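Side-chain contacts in malonate decarboxylase subunit alpha (Acinetobacter baumannii ATCC 17978, PDB 6MPR), which probably acts as an acyl-carrier-protein transferase, exchanging the acetyl group of acetyl-ACP for malonate ahead of decarboxylation: residues A[175-180]-A[229-234]; A[180-185]-A[345-350]; A[298-301]-A[305-308]; A[328-331]-A[337-340]; A[549-554]-A[558-563]. All blocks are in the same frame, centred on the assembly; numbering follows the deposited sequence.

All five contacts are buried; contact 5 is farthest out, its centre about 23 Å from that of the chain, with two of five touching residues partly exposed. Contacts 1 and 2 share Asp180 before helix 181-189; contact 1 is thin apolar packing beside charged groups, contact 2 a salt bridge beside a proline-guanidinium touch. Contacts 3, 4 and 5 sit round helix 307-311: contact 3 packs its approach on strand 297-299, and Tyr330 of contact 4 and Trp553 of contact 5 touch its side chains. Contacts 3 and 4 are apolar, with a methyl over a ring face; contact 5 adds a serine-centred hydrogen-bond relay. Contacts 2, 3 and 4 also reach the second subunit, contact 3 only through Thr299.

Contact 1 of 5, residues A[175-180]-A[229-234]; sequences GPSTED and FYIEPL
The ring of Phe229 receives Ser177 obliquely at its far end, with Ser177 CB 4.0 Å from Phe229 CZ. The other flat group, the carboxylate of Glu179, is touched only lightly by this partner: Glu179 OE2 lies 4.4 Å from Ile231 CD1. Both segments are loops of an alpha/beta fold built round a parallel sheet: 175-180 leads into helix 181-189, whereas the loop 229-234 follows strand 221-224, one of the sheet strands. They meet through the tips of a few side chains, with the backbones of Ser177 and Ile231 standing well apart, 9.3 Å between CA atoms. Ile231 bridges that gap by being fully extended: CG1 is anti to the backbone N (chi1 178°), and CD1 ends 3.9 Å from Ser177 OG. With OG anti to the carbonyl carbon (chi1 -66°), the serine hydroxyl lies near this methyl and the CZ carbon of the Phe229 ring, and no hydrogen bond crosses the contact. The polar end of Glu179 is engaged elsewhere. OE1 forms a salt bridge with Arg350 and accepts from Gln69 N, while OE2 accepts from Lys70 N. Residues 175-178 form a beta turn close to type I, with Pro176 and Ser177 at its corners, Ser177 being the residue that touches Phe229. Gly175 O closes the turn twice over, accepting from Thr178 N at 3.1 Å and, on a lone pair in the carbonyl plane, from Thr178 OG1 at 2.7 Å.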
# COMPACT_ATOMS: atom_id res chain seq x y z
N GLY A 175 7.65 17.82 -9.69
CA GLY A 175 7.69 17.42 -11.08
C GLY A 175 7.97 15.94 -11.32
O GLY A 175 7.48 15.06 -10.59
N PRO A 176 8.76 15.65 -12.35
CA PRO A 176 9.10 14.24 -12.64
C PRO A 176 9.76 13.53 -11.47
O PRO A 176 9.64 12.30 -11.36
CB PRO A 176 10.05 14.33 -13.83
CG PRO A 176 9.70 15.65 -14.49
CD PRO A 176 9.30 16.57 -13.36
N SER A 177 10.41 14.26 -10.56
CA SER A 177 11.10 13.63 -9.44
C SER A 177 10.33 13.75 -8.14
O SER A 177 10.93 13.83 -7.06
CB SER A 177 12.51 14.20 -9.30
OG SER A 177 13.27 13.82 -10.43
N THR A 178 9.00 13.79 -8.22
CA THR A 178 8.16 13.79 -7.03
C THR A 178 8.50 12.61 -6.11
O THR A 178 8.71 12.79 -4.91
CB THR A 178 6.69 13.77 -7.45
OG1 THR A 178 6.36 15.01 -8.11
CG2 THR A 178 5.79 13.60 -6.24
N GLU A 179 8.60 11.40 -6.67
CA GLU A 179 9.06 10.22 -5.94
C GLU A 179 8.37 10.04 -4.59
O GLU A 179 7.13 9.95 -4.53
CB GLU A 179 10.59 10.28 -5.74
CG GLU A 179 11.39 10.02 -7.06
CD GLU A 179 12.90 9.94 -6.84
OE1 GLU A 179 13.38 8.98 -6.18
OE2 GLU A 179 13.62 10.84 -7.33
N ASP A 180 9.17 9.96 -3.50
CA ASP A 180 8.65 9.71 -2.16
C ASP A 180 8.11 10.95 -1.47
O ASP A 180 7.47 10.82 -0.42
CB ASP A 180 9.72 9.14 -1.19
CG ASP A 180 10.68 8.13 -1.84
OD1 ASP A 180 11.07 8.27 -3.01
OD2 ASP A 180 11.10 7.20 -1.11
N PHE A 229 19.68 19.71 -7.00
CA PHE A 229 19.67 18.46 -6.24
C PHE A 229 20.30 17.32 -7.04
O PHE A 229 20.16 17.24 -8.27
CB PHE A 229 18.25 18.08 -5.75
CG PHE A 229 17.25 17.71 -6.84
CD1 PHE A 229 17.28 16.47 -7.48
CD2 PHE A 229 16.21 18.58 -7.15
CE1 PHE A 229 16.34 16.14 -8.45
CE2 PHE A 229 15.26 18.26 -8.11
CZ PHE A 229 15.32 17.03 -8.77
N TYR A 230 21.04 16.48 -6.33
CA TYR A 230 21.77 15.38 -6.93
C TYR A 230 20.83 14.27 -7.36
O TYR A 230 19.91 13.89 -6.62
CB TYR A 230 22.77 14.82 -5.92
CG TYR A 230 23.60 13.67 -6.42
CD1 TYR A 230 24.74 13.89 -7.16
CD2 TYR A 230 23.23 12.35 -6.15
CE1 TYR A 230 25.51 12.85 -7.63
CE2 TYR A 230 24.01 11.28 -6.62
CZ TYR A 230 25.14 11.55 -7.36
OH TYR A 230 25.93 10.53 -7.84
N ILE A 231 21.08 13.71 -8.54
CA ILE A 231 20.36 12.54 -9.01
C ILE A 231 21.16 11.89 -10.13
O ILE A 231 21.69 12.58 -11.01
CB ILE A 231 18.92 12.91 -9.47
CG1 ILE A 231 18.20 11.67 -10.00
CG2 ILE A 231 18.93 14.04 -10.50
CD1 ILE A 231 16.71 11.91 -10.21
N GLU A 232 21.28 10.53 -10.09
CA GLU A 232 21.97 9.66 -11.04
C GLU A 232 21.00 8.95 -11.96
O GLU A 232 19.86 8.69 -11.58
CB GLU A 232 22.77 8.57 -10.33
CG GLU A 232 23.76 8.99 -9.32
CD GLU A 232 24.56 7.79 -8.85
OE1 GLU A 232 25.38 7.28 -9.64
OE2 GLU A 232 24.32 7.32 -7.73
N PRO A 233 21.44 8.53 -13.17
CA PRO A 233 20.60 7.67 -14.00
C PRO A 233 20.66 6.23 -13.54
O PRO A 233 21.52 5.47 -13.97
CB PRO A 233 21.21 7.83 -15.41
CG PRO A 233 22.65 8.15 -15.15
CD PRO A 233 22.67 8.95 -13.86
N LEU A 234 19.73 5.84 -12.67
CA LEU A 234 19.74 4.51 -12.09
C LEU A 234 18.82 3.53 -12.82
O LEU A 234 18.82 2.34 -12.47
CB LEU A 234 19.33 4.59 -10.62
CG LEU A 234 20.23 5.48 -9.74
CD1 LEU A 234 19.64 5.60 -8.35
CD2 LEU A 234 21.66 4.93 -9.69

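Contact 2 of 5, residues A[180-185]-A[345-350]; sequences DSPALI and ALRSNR
Asp180 and Arg350 bring the two backbones closest, their CA atoms 5.3 Å apart, where one segment enters helix 181-189 and the other enters helix 350-359. Their side chains run alongside each other in the same direction and end in a salt bridge: Arg350 NH1 donates to Asp180 OD1 at 2.8 Å, with an N-H...O angle of 147°. The oxygen lies practically in the guanidinium plane and is met on its syn side, with the donor 23° out of the carboxylate plane; the two flat groups are twisted 54° against each other. The arginine chain bends at chi3, and Arg350 CD also comes to 3.7 Å from Asp180 OD1. NH1 is shared with Glu179 OE1, while Asp180 OD2 is held by Tyr147 OH. Farther along, Pro182 and Arg347 pass antiparallel to one another, Pro182 CG lying 4.1 Å from Arg347 NH2 and oblique to the guanidinium. That group is fixed by Asp213 and by Glu186 of the second subunit. Glu186 of the second subunit also accepts from Asn349 ND2, and Asn349 OD1 accepts from Met352 N, the classic N-cap of helix 350-359, here set at the dimer interface.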
# COMPACT_ATOMS: atom_id res chain seq x y z
N ASP A 180 9.17 9.96 -3.50
CA ASP A 180 8.65 9.71 -2.16
C ASP A 180 8.11 10.95 -1.47
O ASP A 180 7.47 10.82 -0.42
CB ASP A 180 9.72 9.14 -1.19
CG ASP A 180 10.68 8.13 -1.84
OD1 ASP A 180 11.07 8.27 -3.01
OD2 ASP A 180 11.10 7.20 -1.11
N SER A 181 8.37 12.14 -1.99
CA SER A 181 8.21 13.34 -1.17
C SER A 181 6.81 13.50 -0.56
O SER A 181 6.72 13.80 0.64
CB SER A 181 8.62 14.58 -1.99
OG SER A 181 10.00 14.49 -2.30
N PRO A 182 5.71 13.30 -1.29
CA PRO A 182 4.39 13.50 -0.65
C PRO A 182 4.15 12.53 0.50
O PRO A 182 3.53 12.91 1.50
CB PRO A 182 3.40 13.28 -1.80
CG PRO A 182 4.20 13.45 -3.05
CD PRO A 182 5.55 12.90 -2.71
N ALA A 183 4.65 11.30 0.39
CA ALA A 183 4.43 10.31 1.45
C ALA A 183 5.28 10.62 2.67
O ALA A 183 4.88 10.28 3.79
CB ALA A 183 4.76 8.90 0.95
N LEU A 184 6.45 11.23 2.48
CA LEU A 184 7.32 11.56 3.60
C LEU A 184 6.88 12.84 4.31
O LEU A 184 7.04 12.97 5.53
CB LEU A 184 8.77 11.71 3.12
CG LEU A 184 9.41 10.54 2.38
CD1 LEU A 184 10.80 10.91 1.86
CD2 LEU A 184 9.46 9.29 3.26
N ILE A 185 6.38 13.82 3.55
CA ILE A 185 6.09 15.13 4.13
C ILE A 185 4.78 15.11 4.90
O ILE A 185 4.69 15.68 6.00
CB ILE A 185 6.09 16.21 3.03
CG1 ILE A 185 7.52 16.41 2.52
CG2 ILE A 185 5.50 17.51 3.56
CD1 ILE A 185 7.61 17.31 1.30
N ALA A 345 4.50 17.93 -17.60
CA ALA A 345 5.59 17.11 -17.08
C ALA A 345 5.09 15.89 -16.28
O ALA A 345 4.03 15.92 -15.64
CB ALA A 345 6.51 17.95 -16.18
N LEU A 346 5.89 14.82 -16.33
CA LEU A 346 5.65 13.61 -15.54
C LEU A 346 5.32 13.93 -14.09
O LEU A 346 5.90 14.84 -13.49
CB LEU A 346 6.90 12.72 -15.59
CG LEU A 346 6.95 11.43 -14.76
CD1 LEU A 346 5.91 10.41 -15.26
CD2 LEU A 346 8.36 10.80 -14.73
N ARG A 347 4.41 13.15 -13.51
CA ARG A 347 4.17 13.11 -12.06
C ARG A 347 4.45 11.68 -11.61
O ARG A 347 3.62 10.78 -11.78
CB ARG A 347 2.74 13.55 -11.71
CG ARG A 347 2.21 13.13 -10.36
CD ARG A 347 2.41 14.17 -9.24
NE ARG A 347 1.76 13.70 -8.01
CZ ARG A 347 1.77 14.33 -6.83
NH1 ARG A 347 2.39 15.50 -6.68
NH2 ARG A 347 1.15 13.77 -5.80
N SER A 348 5.65 11.45 -11.08
CA SER A 348 5.91 10.19 -10.42
C SER A 348 5.29 10.21 -9.03
O SER A 348 4.92 11.26 -8.49
CB SER A 348 7.40 9.93 -10.31
OG SER A 348 8.04 11.04 -9.72
N ASN A 349 5.16 9.02 -8.45
CA ASN A 349 4.62 8.92 -7.10
C ASN A 349 5.03 7.53 -6.61
O ASN A 349 4.37 6.55 -6.95
CB ASN A 349 3.11 9.11 -7.12
CG ASN A 349 2.49 9.10 -5.74
OD1 ASN A 349 2.96 8.41 -4.83
ND2 ASN A 349 1.40 9.86 -5.58
N ARG A 350 6.12 7.46 -5.84
CA ARG A 350 6.66 6.14 -5.50
C ARG A 350 5.69 5.35 -4.62
O ARG A 350 5.52 4.14 -4.81
CB ARG A 350 8.04 6.26 -4.83
CG ARG A 350 8.59 4.89 -4.33
CD ARG A 350 10.11 4.90 -4.14
NE ARG A 350 10.81 4.77 -5.42
CZ ARG A 350 11.52 5.73 -6.01
NH1 ARG A 350 11.67 6.90 -5.41
NH2 ARG A 350 12.10 5.52 -7.19

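Contact 3 of 5, residues A[298-301]-A[305-308]; sequences WTLN and TLIP
Leu306 meets Trp298 and Leu300 with its two methyls, one each. The aromatic part is a CH-pi contact: Leu306 CD1 stands over one face of the Trp298 six-membered ring, 4.1 Å from its centroid and 16° off the normal. The methyl is displaced toward the rim, nearest the outer carbons, with 4.0 Å to Trp298 CH2. The leucine reaches the indole aslant, touching it through CD1. The ring of His268 also meets the indole, edge-to-face. The aliphatic part is a methyl-to-methyl meeting, Leu306 CD2 to Leu300 CD2 at 3.9 Å. Leu306 can serve both partners because its CG lies anti to the backbone N (chi1 -160°) and its fork opens with one branch to each. The polar part lies off to the side, where the indole NE1 donates to Cys295 O. Structurally, the contact joins the end of strand 297-299 to the approach to helix 307-311, the first two members of a beta-alpha-beta unit completed by strand 317-319. Strand 265-268 adds Leu266 against Trp298 and Asn267 and His268 against Leu300. With no hydrogen bond or charge across it, the contact depends on dispersion and the hydrophobic effect, and between these two segments the apolar fit is carried by the one forked side chain of Leu306.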
# COMPACT_ATOMS: atom_id res chain seq x y z
N TRP A 298 2.03 -0.98 -17.14
CA TRP A 298 3.27 -1.12 -16.40
C TRP A 298 3.31 -0.22 -15.17
O TRP A 298 2.78 0.90 -15.16
CB TRP A 298 4.46 -0.78 -17.30
CG TRP A 298 4.62 -1.66 -18.52
CD1 TRP A 298 3.79 -1.74 -19.61
CD2 TRP A 298 5.70 -2.56 -18.77
NE1 TRP A 298 4.29 -2.65 -20.52
CE2 TRP A 298 5.47 -3.15 -20.03
CE3 TRP A 298 6.85 -2.91 -18.04
CZ2 TRP A 298 6.35 -4.09 -20.58
CZ3 TRP A 298 7.71 -3.85 -18.60
CH2 TRP A 298 7.46 -4.42 -19.86
N THR A 299 3.95 -0.73 -14.12
CA THR A 299 4.46 0.09 -13.03
C THR A 299 5.98 0.06 -13.18
O THR A 299 6.61 -0.98 -12.95
CB THR A 299 4.02 -0.43 -11.66
OG1 THR A 299 4.43 -1.80 -11.51
CG2 THR A 299 2.52 -0.34 -11.52
N LEU A 300 6.55 1.19 -13.59
CA LEU A 300 7.94 1.20 -14.04
C LEU A 300 8.42 2.64 -14.16
O LEU A 300 7.64 3.53 -14.48
CB LEU A 300 8.05 0.51 -15.42
CG LEU A 300 9.44 -0.00 -15.81
CD1 LEU A 300 9.67 -1.37 -15.16
CD2 LEU A 300 9.54 -0.09 -17.31
N ASN A 301 9.72 2.86 -13.92
CA ASN A 301 10.27 4.15 -14.30
C ASN A 301 10.38 4.22 -15.82
O ASN A 301 10.16 3.23 -16.52
CB ASN A 301 11.60 4.39 -13.60
CG ASN A 301 11.42 4.95 -12.20
OD1 ASN A 301 10.31 4.99 -11.68
ND2 ASN A 301 12.51 5.38 -11.58
N THR A 305 15.19 1.68 -22.33
CA THR A 305 15.08 0.44 -23.08
C THR A 305 13.64 0.04 -23.37
O THR A 305 13.43 -0.89 -24.15
CB THR A 305 15.78 -0.71 -22.34
OG1 THR A 305 15.25 -0.85 -21.02
CG2 THR A 305 17.27 -0.46 -22.28
N LEU A 306 12.65 0.73 -22.78
CA LEU A 306 11.25 0.51 -23.14
C LEU A 306 10.82 1.33 -24.36
O LEU A 306 9.71 1.13 -24.86
CB LEU A 306 10.33 0.84 -21.95
CG LEU A 306 8.92 0.24 -21.96
CD1 LEU A 306 8.99 -1.28 -21.85
CD2 LEU A 306 8.09 0.83 -20.81
N ILE A 307 11.66 2.24 -24.86
CA ILE A 307 11.24 3.11 -25.97
C ILE A 307 10.75 2.32 -27.18
O ILE A 307 9.67 2.64 -27.70
CB ILE A 307 12.35 4.11 -26.31
CG1 ILE A 307 12.51 5.12 -25.16
CG2 ILE A 307 12.05 4.83 -27.62
CD1 ILE A 307 13.66 6.10 -25.35
N PRO A 308 11.45 1.29 -27.67
CA PRO A 308 10.92 0.58 -28.85
C PRO A 308 9.57 -0.08 -28.59
O PRO A 308 8.69 -0.06 -29.46
CB PRO A 308 12.03 -0.44 -29.15
CG PRO A 308 13.27 0.21 -28.63
CD PRO A 308 12.82 0.85 -27.35

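Contact 4 of 5, residues A[328-331]-A[337-340]; sequences EKYV and VFFT
Val331 and Phe338 cross at about a right angle, and the valine lays both methyls against the ring side chain. CG2 sits over the middle of one ring face, 4.0 Å from the Phe338 centroid and only 5° off the normal, a well-centred CH-pi contact. CG1 is shifted toward the root of the ring, 3.7 Å from both Phe338 CG and CB. With CG1 anti to the backbone N (chi1 168°), the valine turns CG1 to the ring root and CG2 to its face. The opposite face of the ring is met by Val337 CG1, offset toward the rim, so the phenyl is held between two valines. Tyr330 adds an oblique touch of ring on ring, Tyr330 CE2 to Phe338 CE2 at 4.2 Å, and its hydroxyl is hydrogen-bonded to Glu311. At the other end, Thr340 CG2 comes to 4.2 Å from Val331 CG1. Ile310 and Val318 also pack on Phe338. Backbone bonding of Val337 to Val318 attaches the loop to strand 317-319, an outermost strand of the mixed sheet. The arrangement belongs to the edge of that sheet in this alpha/beta fold, where the chain leaving helix 328-332 folds back and inserts an aromatic between that helix and the sheet.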
# COMPACT_ATOMS: atom_id res chain seq x y z
N GLU A 328 12.83 13.04 -19.85
CA GLU A 328 11.73 13.92 -19.50
C GLU A 328 11.00 14.45 -20.73
O GLU A 328 9.77 14.55 -20.74
CB GLU A 328 12.24 15.08 -18.65
CG GLU A 328 12.95 14.63 -17.38
CD GLU A 328 14.44 14.30 -17.58
OE1 GLU A 328 14.94 14.39 -18.73
OE2 GLU A 328 15.09 13.95 -16.58
N LYS A 329 11.73 14.80 -21.79
CA LYS A 329 11.08 15.36 -22.97
C LYS A 329 10.34 14.29 -23.76
O LYS A 329 9.28 14.57 -24.34
CB LYS A 329 12.12 16.07 -23.85
N TYR A 330 10.88 13.07 -23.81
CA TYR A 330 10.17 11.94 -24.41
C TYR A 330 8.88 11.66 -23.66
O TYR A 330 7.80 11.53 -24.26
CB TYR A 330 11.07 10.70 -24.39
CG TYR A 330 10.42 9.45 -24.94
CD1 TYR A 330 10.30 9.27 -26.31
CD2 TYR A 330 9.93 8.45 -24.10
CE1 TYR A 330 9.72 8.13 -26.82
CE2 TYR A 330 9.34 7.32 -24.60
CZ TYR A 330 9.23 7.16 -25.97
OH TYR A 330 8.67 6.02 -26.49
N VAL A 331 8.97 11.56 -22.33
CA VAL A 331 7.77 11.33 -21.54
C VAL A 331 6.74 12.42 -21.80
O VAL A 331 5.56 12.14 -21.98
CB VAL A 331 8.11 11.25 -20.04
CG1 VAL A 331 6.82 11.31 -19.21
CG2 VAL A 331 8.92 9.96 -19.75
N VAL A 337 0.56 7.66 -22.82
CA VAL A 337 1.12 6.49 -22.14
C VAL A 337 1.43 6.78 -20.68
O VAL A 337 1.10 5.99 -19.81
CB VAL A 337 2.37 6.00 -22.89
CG1 VAL A 337 3.04 4.86 -22.13
CG2 VAL A 337 1.95 5.56 -24.30
N PHE A 338 2.07 7.92 -20.41
CA PHE A 338 2.55 8.28 -19.08
C PHE A 338 1.55 9.16 -18.34
O PHE A 338 0.59 9.68 -18.92
CB PHE A 338 3.91 9.00 -19.18
CG PHE A 338 5.02 8.12 -19.73
CD1 PHE A 338 5.72 7.27 -18.89
CD2 PHE A 338 5.34 8.15 -21.08
CE1 PHE A 338 6.73 6.45 -19.37
CE2 PHE A 338 6.36 7.32 -21.59
CZ PHE A 338 7.05 6.47 -20.73
N PHE A 339 1.78 9.34 -17.03
CA PHE A 339 0.96 10.23 -16.22
C PHE A 339 1.65 11.59 -16.15
O PHE A 339 2.72 11.73 -15.54
CB PHE A 339 0.74 9.64 -14.82
CG PHE A 339 -0.22 8.46 -14.82
CD1 PHE A 339 0.23 7.19 -15.17
CD2 PHE A 339 -1.56 8.63 -14.50
CE1 PHE A 339 -0.65 6.10 -15.18
CE2 PHE A 339 -2.45 7.55 -14.49
CZ PHE A 339 -1.98 6.27 -14.84
N THR A 340 1.05 12.59 -16.78
CA THR A 340 1.66 13.91 -16.90
C THR A 340 0.67 14.96 -16.45
O THR A 340 -0.55 14.79 -16.59
CB THR A 340 2.10 14.21 -18.34
OG1 THR A 340 0.96 14.22 -19.20
CG2 THR A 340 3.12 13.17 -18.82

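Contact 5 of 5, residues A[549-554]-A[558-563]; sequences DLVTWS and YQPPAK
Ser554 OG is gripped by two bonds: it accepts from Tyr558 N at 2.9 Å, nearly straight at 167°, and gives its own proton to Val551 O at 2.7 Å. The second bond is tilted 25° from the carbonyl plane. With OG between the backbone N and the carbonyl carbon (chi1 77°), the hydroxyl turns back to Val551 O. Val551 O additionally receives a weak bond from Ser554 N. The relay thus ties the last turn of helix 547-553 to the chain that turns back past it, and Tyr558 CB lies 3.4 Å from Ser554 OG. This is a helix C-terminal end with a returning tail: after a short turn, residues 558-560 run back against the last turns of the helix, near the C-terminus of the whole chain. Packing then takes over from polar bonding. The Tyr558 ring is flanked obliquely by two helix residues, with Leu550 CB at 4.2 Å and Val551 CG2 at 3.9 Å from Tyr558 CD2. One face of the same ring carries Pro560 N over its centre, so the tail folds across its own tyrosine. Val551 CG2 touches Pro560 as well as the tyrosine, while Val551 CG1 lies 3.8 Å from Tyr558 O. The Val551 and Pro560 side chains cross at about a right angle, with Val551 CG2 3.6 Å from Pro560 CG. Met327 touches Tyr558 as well, and the Gln559 backbone is hydrogen-bonded to Gly326.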
# COMPACT_ATOMS: atom_id res chain seq x y z
N ASP A 549 20.90 3.88 -30.77
CA ASP A 549 19.70 3.27 -31.34
C ASP A 549 18.45 3.69 -30.57
O ASP A 549 17.39 3.91 -31.17
CB ASP A 549 19.84 1.75 -31.34
CG ASP A 549 20.60 1.23 -32.54
OD1 ASP A 549 21.02 2.05 -33.40
OD2 ASP A 549 20.78 0.00 -32.63
N LEU A 550 18.57 3.84 -29.24
CA LEU A 550 17.44 4.32 -28.46
C LEU A 550 17.11 5.76 -28.81
O LEU A 550 15.94 6.13 -28.90
CB LEU A 550 17.72 4.17 -26.96
CG LEU A 550 17.82 2.71 -26.47
CD1 LEU A 550 18.18 2.65 -25.00
CD2 LEU A 550 16.53 1.97 -26.74
N VAL A 551 18.14 6.59 -29.02
CA VAL A 551 17.90 7.97 -29.43
C VAL A 551 17.13 8.00 -30.74
O VAL A 551 16.14 8.74 -30.90
CB VAL A 551 19.22 8.75 -29.54
CG1 VAL A 551 18.96 10.14 -30.08
CG2 VAL A 551 19.90 8.80 -28.19
N THR A 552 17.60 7.22 -31.72
CA THR A 552 16.91 7.13 -33.00
C THR A 552 15.47 6.68 -32.82
O THR A 552 14.54 7.29 -33.39
CB THR A 552 17.68 6.17 -33.91
OG1 THR A 552 19.00 6.69 -34.12
CG2 THR A 552 16.98 5.99 -35.26
N TRP A 553 15.25 5.62 -32.04
CA TRP A 553 13.90 5.12 -31.78
C TRP A 553 13.00 6.21 -31.20
O TRP A 553 11.80 6.26 -31.49
CB TRP A 553 13.96 3.94 -30.82
CG TRP A 553 13.98 2.57 -31.46
CD1 TRP A 553 15.05 1.73 -31.54
CD2 TRP A 553 12.88 1.88 -32.06
NE1 TRP A 553 14.69 0.56 -32.17
CE2 TRP A 553 13.36 0.63 -32.50
CE3 TRP A 553 11.53 2.21 -32.28
CZ2 TRP A 553 12.54 -0.31 -33.13
CZ3 TRP A 553 10.72 1.28 -32.92
CH2 TRP A 553 11.23 0.04 -33.34
N SER A 554 13.56 7.08 -30.37
CA SER A 554 12.80 8.14 -29.71
C SER A 554 12.62 9.36 -30.59
O SER A 554 12.12 10.38 -30.09
CB SER A 554 13.53 8.57 -28.44
OG SER A 554 14.64 9.39 -28.81
N TYR A 558 14.89 11.35 -26.64
CA TYR A 558 15.73 10.87 -25.54
C TYR A 558 17.11 11.52 -25.63
O TYR A 558 17.76 11.49 -26.68
CB TYR A 558 15.85 9.34 -25.59
CG TYR A 558 16.85 8.77 -24.61
CD1 TYR A 558 16.82 9.14 -23.27
CD2 TYR A 558 17.82 7.86 -25.01
CE1 TYR A 558 17.74 8.62 -22.36
CE2 TYR A 558 18.74 7.34 -24.11
CZ TYR A 558 18.70 7.73 -22.79
OH TYR A 558 19.61 7.21 -21.88
N GLN A 559 17.55 12.12 -24.52
CA GLN A 559 18.82 12.85 -24.46
C GLN A 559 19.68 12.18 -23.40
O GLN A 559 19.56 12.48 -22.21
CB GLN A 559 18.58 14.32 -24.11
CG GLN A 559 17.54 14.99 -24.98
CD GLN A 559 17.25 16.42 -24.55
OE1 GLN A 559 17.88 17.36 -25.05
NE2 GLN A 559 16.30 16.59 -23.63
N PRO A 560 20.55 11.25 -23.80
CA PRO A 560 21.30 10.44 -22.82
C PRO A 560 22.15 11.31 -21.91
O PRO A 560 22.81 12.26 -22.38
CB PRO A 560 22.18 9.54 -23.69
CG PRO A 560 21.52 9.53 -25.03
CD PRO A 560 20.83 10.84 -25.19
N PRO A 561 22.15 11.04 -20.61
CA PRO A 561 23.02 11.78 -19.70
C PRO A 561 24.49 11.39 -19.90
O PRO A 561 24.83 10.47 -20.64
CB PRO A 561 22.51 11.38 -18.31
CG PRO A 561 21.85 10.06 -18.51
CD PRO A 561 21.27 10.08 -19.90
N ALA A 562 25.36 12.12 -19.19
CA ALA A 562 26.81 11.95 -19.34
C ALA A 562 27.26 10.50 -19.16
O ALA A 562 28.23 10.07 -19.79
CB ALA A 562 27.54 12.85 -18.34
N LYS A 563 26.57 9.73 -18.31
CA LYS A 563 26.96 8.34 -18.10
C LYS A 563 26.84 7.52 -19.39
O LYS A 563 27.60 6.58 -19.60
CB LYS A 563 26.11 7.72 -16.99
CG LYS A 563 26.54 6.35 -16.56
CD LYS A 563 25.74 5.86 -15.37
CE LYS A 563 26.20 4.48 -14.93
NZ LYS A 563 27.61 4.47 -14.48